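Local coordinates for protein esterase (PDB 4W9R) that is of unknown function but, as a member of the putative esterase family of the alpha/beta-hydrolase clan, may hydrolyse esters, at residues M175-D179 with V180-V184; K213-V217 with N218-L222; Q223-A226 with Q227-M231. All coordinates share one frame; numbering follows the deposited sequence.

Contact 1: M175-D179 with V180-V184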
loop_
_atom_site.group_PDB
_atom_site.type_symbol
_atom_site.label_atom_id
_atom_site.label_comp_id
_atom_site.label_asym_id
_atom_site.label_seq_id
_atom_site.Cartn_x
_atom_site.Cartn_y
_atom_site.Cartn_z
HETATM N N MSE B 175 -11.520 -4.327 -10.197
HETATM C CA MSE B 175 -12.476 -3.616 -9.360
HETATM C C MSE B 175 -12.455 -4.148 -7.932
HETATM O O MSE B 175 -12.457 -5.359 -7.712
HETATM C CB MSE B 175 -13.885 -3.721 -9.940
HETATM C CG MSE B 175 -14.971 -3.202 -9.009
HETATM SE SE MSE B 175 -16.749 -3.316 -9.793
HETATM C CE MSE B 175 -17.808 -2.867 -8.220
ATOM N N ALA B 176 -12.429 -3.237 -6.967
ATOM C CA ALA B 176 -12.426 -3.617 -5.561
ATOM C C ALA B 176 -13.468 -2.831 -4.774
ATOM O O ALA B 176 -13.732 -1.665 -5.069
ATOM C CB ALA B 176 -11.043 -3.414 -4.959
ATOM N N THR B 177 -14.060 -3.478 -3.776
ATOM C CA THR B 177 -15.017 -2.814 -2.899
ATOM C C THR B 177 -14.906 -3.348 -1.471
ATOM O O THR B 177 -14.370 -4.433 -1.242
ATOM C CB THR B 177 -16.463 -2.984 -3.408
ATOM O OG1 THR B 177 -17.364 -2.292 -2.534
ATOM C CG2 THR B 177 -16.841 -4.455 -3.465
ATOM N N ALA B 178 -15.403 -2.570 -0.516
ATOM C CA ALA B 178 -15.360 -2.938 0.895
ATOM C C ALA B 178 -16.695 -2.609 1.546
ATOM O O ALA B 178 -17.313 -1.607 1.206
ATOM C CB ALA B 178 -14.225 -2.219 1.603
ATOM N N ASP B 179 -17.156 -3.466 2.450
ATOM C CA ASP B 179 -18.484 -3.296 3.038
ATOM C C ASP B 179 -18.564 -2.523 4.361
ATOM O O ASP B 179 -19.664 -2.177 4.791
ATOM C CB ASP B 179 -19.133 -4.671 3.236
ATOM C CG ASP B 179 -18.397 -5.527 4.244
ATOM O OD1 ASP B 179 -17.161 -5.386 4.359
ATOM O OD2 ASP B 179 -19.054 -6.341 4.925
ATOM N N VAL B 180 -17.438 -2.224 5.006
ATOM C CA VAL B 180 -17.536 -1.672 6.357
ATOM C C VAL B 180 -17.856 -0.181 6.332
ATOM O O VAL B 180 -17.082 0.638 5.836
ATOM C CB VAL B 180 -16.244 -1.896 7.163
ATOM C CG1 VAL B 180 -16.317 -1.158 8.490
ATOM C CG2 VAL B 180 -16.021 -3.379 7.394
ATOM N N GLU B 181 -19.025 0.134 6.886
ATOM C CA GLU B 181 -19.629 1.465 6.881
ATOM C C GLU B 181 -19.799 1.976 5.452
ATOM O O GLU B 181 -19.940 3.177 5.226
ATOM C CB GLU B 181 -18.778 2.449 7.692
ATOM C CG GLU B 181 -18.619 2.095 9.166
ATOM C CD GLU B 181 -19.774 2.591 10.020
ATOM O OE1 GLU B 181 -20.718 3.190 9.464
ATOM O OE2 GLU B 181 -19.735 2.384 11.254
ATOM N N ASN B 182 -19.756 1.057 4.494
ATOM C CA ASN B 182 -20.041 1.346 3.093
ATOM C C ASN B 182 -21.411 0.919 2.568
ATOM O O ASN B 182 -21.680 1.080 1.378
ATOM C CB ASN B 182 -18.957 0.735 2.215
ATOM C CG ASN B 182 -18.515 1.673 1.113
ATOM O OD1 ASN B 182 -18.682 2.890 1.215
ATOM N ND2 ASN B 182 -17.947 1.116 0.051
ATOM N N LYS B 183 -22.255 0.360 3.434
ATOM C CA LYS B 183 -23.303 -0.577 3.008
ATOM C C LYS B 183 -24.135 -0.159 1.792
ATOM O O LYS B 183 -24.367 -0.971 0.897
ATOM C CB LYS B 183 -24.255 -0.859 4.171
ATOM C CG LYS B 183 -25.278 -1.941 3.857
ATOM C CD LYS B 183 -26.174 -2.238 5.044
ATOM C CE LYS B 183 -27.100 -3.405 4.745
ATOM N NZ LYS B 183 -27.902 -3.170 3.513
ATOM N N VAL B 184 -24.576 1.095 1.752
ATOM C CA VAL B 184 -25.336 1.582 0.602
ATOM C C VAL B 184 -24.505 1.504 -0.678
ATOM O O VAL B 184 -24.946 0.946 -1.684
ATOM C CB VAL B 184 -25.815 3.030 0.812
ATOM C CG1 VAL B 184 -26.345 3.611 -0.493
ATOM C CG2 VAL B 184 -26.876 3.081 1.900
#
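N182 bends back onto A178 and D179 in a local turn contact at the end of strand 171-180, where the chain leaves the central sheet of this alpha/beta-hydrolase-like fold for helix 183-196. It is the strand-to-helix corner of a beta-alpha-beta unit whose third element is strand 205-213. Residues 179-182 form a type II beta turn, with E181 at the third position and a positive phi of 57°. The turn is closed by the bond from N182 N to D179 O, 3.2 Å long. The side chain of N182 adds a second grip: ND2 donates to A178 O over 3.0 Å and meets that carbonyl almost end-on. A178 O lies slightly out of the amide plane of N182, and the hydrogen bond is bent, with 143° at the hydrogen. The same ND2 bonds N148 OD1 on the neighbouring strand 143-149, so one amide ties the turn to two strands. D179 carries its carboxylate on the other side of the corner. Its CG sits between the backbone N and the carbonyl carbon (chi1 65°), which sets OD1 beside V180, and the backbone N of G214 bonds to that oxygen. Around the turn, T177 and D179 both pack on Y186 of helix 183-196, while A178 touches A220 and N182 touches V217 of helix 217-232. E181 points outward and is held by the second subunit, its carboxylate oxygens accepting from the backbone N atoms of K242 and E243 of that chain. Across the D179-V180 step the two side chains approach at a slant, with D179 OD1 3.8 Å from V180 CG2.

Contact 2: K213-V217 with N218-L222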
loop_
_atom_site.group_PDB
_atom_site.type_symbol
_atom_site.label_atom_id
_atom_site.label_comp_id
_atom_site.label_asym_id
_atom_site.label_seq_id
_atom_site.Cartn_x
_atom_site.Cartn_y
_atom_site.Cartn_z
ATOM N N LYS B 213 -14.178 -8.050 2.479
ATOM C CA LYS B 213 -15.267 -8.165 3.434
ATOM C C LYS B 213 -14.721 -8.055 4.848
ATOM O O LYS B 213 -13.739 -8.707 5.199
ATOM C CB LYS B 213 -16.018 -9.483 3.237
ATOM C CG LYS B 213 -17.360 -9.543 3.951
ATOM C CD LYS B 213 -18.157 -10.768 3.528
ATOM C CE LYS B 213 -18.450 -10.747 2.035
ATOM N NZ LYS B 213 -19.234 -11.937 1.600
ATOM N N GLY B 214 -15.359 -7.212 5.654
ATOM C CA GLY B 214 -14.893 -6.949 7.000
ATOM C C GLY B 214 -13.727 -5.981 6.988
ATOM O O GLY B 214 -12.997 -5.858 7.971
ATOM N N SER B 215 -13.554 -5.293 5.865
ATOM C CA SER B 215 -12.465 -4.338 5.710
ATOM C C SER B 215 -12.978 -2.914 5.538
ATOM O O SER B 215 -13.990 -2.686 4.873
ATOM C CB SER B 215 -11.590 -4.718 4.516
ATOM O OG SER B 215 -10.580 -3.746 4.300
ATOM N N SER B 216 -12.278 -1.959 6.141
ATOM C CA SER B 216 -12.591 -0.550 5.944
ATOM C C SER B 216 -12.281 -0.149 4.508
ATOM O O SER B 216 -11.395 -0.723 3.871
ATOM C CB SER B 216 -11.812 0.328 6.924
ATOM O OG SER B 216 -12.308 0.185 8.244
ATOM N N VAL B 217 -13.013 0.840 4.008
ATOM C CA VAL B 217 -12.906 1.264 2.617
ATOM C C VAL B 217 -11.503 1.730 2.237
ATOM O O VAL B 217 -10.914 1.230 1.278
ATOM C CB VAL B 217 -13.899 2.397 2.313
ATOM C CG1 VAL B 217 -13.637 2.977 0.937
ATOM C CG2 VAL B 217 -15.322 1.887 2.422
ATOM N N ASN B 218 -10.974 2.685 2.993
ATOM C CA ASN B 218 -9.683 3.282 2.677
ATOM C C ASN B 218 -8.532 2.284 2.740
ATOM O O ASN B 218 -7.588 2.366 1.956
ATOM C CB ASN B 218 -9.409 4.459 3.613
ATOM C CG ASN B 218 -10.363 5.614 3.382
ATOM O OD1 ASN B 218 -10.774 5.877 2.252
ATOM N ND2 ASN B 218 -10.724 6.309 4.455
ATOM N N ALA B 219 -8.617 1.337 3.669
ATOM C CA ALA B 219 -7.604 0.296 3.784
ATOM C C ALA B 219 -7.700 -0.676 2.613
ATOM O O ALA B 219 -6.695 -1.222 2.160
ATOM C CB ALA B 219 -7.746 -0.443 5.102
ATOM N N ALA B 220 -8.919 -0.887 2.129
ATOM C CA ALA B 220 -9.150 -1.787 1.006
ATOM C C ALA B 220 -8.622 -1.193 -0.295
ATOM O O ALA B 220 -8.122 -1.917 -1.156
ATOM C CB ALA B 220 -10.628 -2.105 0.877
ATOM N N LYS B 221 -8.733 0.124 -0.433
ATOM C CA LYS B 221 -8.264 0.801 -1.635
ATOM C C LYS B 221 -6.750 0.694 -1.776
ATOM O O LYS B 221 -6.237 0.516 -2.880
ATOM C CB LYS B 221 -8.695 2.268 -1.634
ATOM C CG LYS B 221 -10.190 2.463 -1.820
ATOM C CD LYS B 221 -10.533 3.900 -2.175
ATOM C CE LYS B 221 -10.348 4.831 -0.993
ATOM N NZ LYS B 221 -10.769 6.219 -1.324
ATOM N N LEU B 222 -6.038 0.799 -0.657
ATOM C CA LEU B 222 -4.587 0.650 -0.665
ATOM C C LEU B 222 -4.199 -0.746 -1.127
ATOM O O LEU B 222 -3.304 -0.910 -1.956
ATOM C CB LEU B 222 -3.997 0.917 0.720
ATOM C CG LEU B 222 -4.012 2.354 1.235
ATOM C CD1 LEU B 222 -3.322 2.433 2.587
ATOM C CD2 LEU B 222 -3.362 3.305 0.240
#
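S216 O accepts two bonds at the start of helix 217-232. One is the first helical bond, from A220 N at 3.0 Å; the other comes from S215 OG at 3.2 Å, tilted out of the carbonyl plane. S215 reaches this oxygen because OG is turned trans to its own backbone N (chi1 176°), lying beside the carbonyl carbon that leads on to S216. Next in line, K221 N donates to V217 O, also over 3.0 Å. S216 holds the N-cap position, yet its hydroxyl makes no capping bond, and its backbone N bonds a glycerol molecule. Outward from this core the packing is modest: S215 OG rests 3.8 Å from A220 CB, and on the V217 side the CG1 branch lies 4.2 Å from K221 CE. With an alanine at S215, the S216 carbonyl would probably be left with A220 N alone of these two donors, and a small gap would open beside A220 CB. The aliphatic part of K221 bends at its third torsion and carries NZ to a salt bridge with E123, passing L147 and N148 of strand 143-149. On a separate face, N218 ND2 bonds E62 of the second subunit and N218 O bonds Y56 of that subunit, placing this first helical turn in the dimer interface. G214, with a positive phi, turns the corner out of strand 205-213. The whole is a strand-to-helix junction of the alpha/beta-hydrolase fold, leading from strand 205-213, outermost in this chain's sheet, through the short strand 215-216 into helix 217-232.

Contact 3: Q223-A226 with Q227-M231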
loop_
_atom_site.group_PDB
_atom_site.type_symbol
_atom_site.label_atom_id
_atom_site.label_comp_id
_atom_site.label_asym_id
_atom_site.label_seq_id
_atom_site.Cartn_x
_atom_site.Cartn_y
_atom_site.Cartn_z
ATOM N N GLN B 223 -4.884 -1.748 -0.587
ATOM C CA GLN B 223 -4.617 -3.132 -0.950
ATOM C C GLN B 223 -5.013 -3.393 -2.399
ATOM O O GLN B 223 -4.434 -4.250 -3.064
ATOM C CB GLN B 223 -5.359 -4.084 -0.012
ATOM C CG GLN B 223 -4.948 -3.949 1.446
ATOM C CD GLN B 223 -5.720 -4.880 2.357
ATOM O OE1 GLN B 223 -5.666 -6.101 2.207
ATOM N NE2 GLN B 223 -6.452 -4.306 3.305
ATOM N N GLY B 224 -5.998 -2.642 -2.882
ATOM C CA GLY B 224 -6.443 -2.757 -4.258
ATOM C C GLY B 224 -5.365 -2.340 -5.238
ATOM O O GLY B 224 -5.143 -3.007 -6.249
ATOM N N ILE B 225 -4.692 -1.235 -4.934
ATOM C CA ILE B 225 -3.592 -0.752 -5.760
ATOM C C ILE B 225 -2.456 -1.764 -5.795
ATOM O O ILE B 225 -1.906 -2.060 -6.856
ATOM C CB ILE B 225 -3.048 0.594 -5.247
ATOM C CG1 ILE B 225 -4.159 1.642 -5.225
ATOM C CG2 ILE B 225 -1.887 1.069 -6.107
ATOM C CD1 ILE B 225 -3.734 2.971 -4.646
ATOM N N ALA B 226 -2.114 -2.298 -4.625
ATOM C CA ALA B 226 -1.032 -3.268 -4.506
ATOM C C ALA B 226 -1.309 -4.515 -5.340
ATOM O O ALA B 226 -0.436 -4.997 -6.061
ATOM C CB ALA B 226 -0.820 -3.642 -3.049
ATOM N N GLN B 227 -2.532 -5.026 -5.244
ATOM C CA GLN B 227 -2.926 -6.212 -5.992
ATOM C C GLN B 227 -2.981 -5.948 -7.492
ATOM O O GLN B 227 -2.480 -6.745 -8.285
ATOM C CB GLN B 227 -4.283 -6.724 -5.505
ATOM C CG GLN B 227 -4.254 -7.327 -4.112
ATOM C CD GLN B 227 -5.586 -7.924 -3.707
ATOM O OE1 GLN B 227 -6.537 -7.946 -4.491
ATOM N NE2 GLN B 227 -5.661 -8.417 -2.477
ATOM N N ALA B 228 -3.589 -4.827 -7.873
ATOM C CA ALA B 228 -3.780 -4.496 -9.283
ATOM C C ALA B 228 -2.449 -4.370 -10.016
ATOM O O ALA B 228 -2.266 -4.948 -11.087
ATOM C CB ALA B 228 -4.583 -3.214 -9.420
ATOM N N LEU B 229 -1.522 -3.618 -9.431
ATOM C CA LEU B 229 -0.193 -3.452 -10.010
ATOM C C LEU B 229 0.556 -4.778 -10.077
ATOM O O LEU B 229 1.281 -5.044 -11.035
ATOM C CB LEU B 229 0.622 -2.440 -9.205
ATOM C CG LEU B 229 0.128 -0.995 -9.216
ATOM C CD1 LEU B 229 0.965 -0.153 -8.271
ATOM C CD2 LEU B 229 0.164 -0.427 -10.627
ATOM N N ASP B 230 0.374 -5.603 -9.052
ATOM C CA ASP B 230 1.053 -6.889 -8.970
ATOM C C ASP B 230 0.653 -7.812 -10.116
ATOM O O ASP B 230 1.508 -8.410 -10.768
ATOM C CB ASP B 230 0.750 -7.567 -7.633
ATOM C CG ASP B 230 1.446 -8.907 -7.490
ATOM O OD1 ASP B 230 2.668 -8.971 -7.740
ATOM O OD2 ASP B 230 0.769 -9.896 -7.133
HETATM N N MSE B 231 -0.649 -7.916 -10.359
HETATM C CA MSE B 231 -1.173 -8.851 -11.349
HETATM C C MSE B 231 -1.025 -8.353 -12.782
HETATM O O MSE B 231 -0.752 -9.136 -13.691
HETATM C CB MSE B 231 -2.642 -9.150 -11.058
HETATM C CG MSE B 231 -2.857 -9.952 -9.788
HETATM SE SE MSE B 231 -4.742 -10.198 -9.385
HETATM C CE MSE B 231 -5.234 -8.326 -9.237
#
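I225 and L229 lie alongside each other, pointing the same way, one turn apart in helix 217-232, which packs against the sheet of the alpha/beta-hydrolase fold. Their meeting atoms are I225 CG2 and L229 CD1, at 3.8 Å. L229 places its CG anti to the carbonyl carbon (chi1 -66°), so that the chain leans back over the preceding turn towards I225. Beneath them run four consecutive alpha-helical bonds. The straightest joins L229 N to I225 O at 3.0 Å, with 171° at the hydrogen; A228 N meets G224 O at 2.9 Å and Q227 N meets Q223 O at 3.0 Å. On another side of the helix, the extended Q227 chain runs over the Q223 carbonyl. Its amide then divides its work: OE1 bonds Y174 OH of strand 171-180, while NE2 bonds Q223 OE1 of the second subunit. Q223 does the converse, with OE1 taken by Q227 NE2 of the second subunit and NE2 bonded to A219 O one turn earlier, so two reciprocal glutamine pairs link the chains. Further out, I225 and L229 pack on V50, M53, V54 and Y57 of helix 43-59, A228 lies on V145 and Y174 of the sheet, and A226 touches L222 of the second subunit. D230 bears a salt bridge to K237 and has an acetate close by. The last of the four helical bonds, from D230 N to A226 O, is longer, 3.2 Å, and more bent, at 145°; that carbonyl is shared with Y57 OH.

Overall arrangement
The three contacts follow one another along the chain. Contacts 1 and 2, with centres about 8 Å apart, are the corners at the ends of adjacent parallel strands, 171-180 and 205-213, joined where D179 OD1 lies 2.9 Å from G214 N; N182 CG also packs 3.5 Å from V217 CG2. Contact 3 continues helix 217-232 from contact 2, about 13 Å centre to centre, and lies about 17 Å from contact 1 without touching it. All three reach the second subunit, contact 1 through E181. Glycerol sits at the first two contacts, near V180 and S216, and acetate near D230, both probably from the crystallisation liquor; no active site is established here.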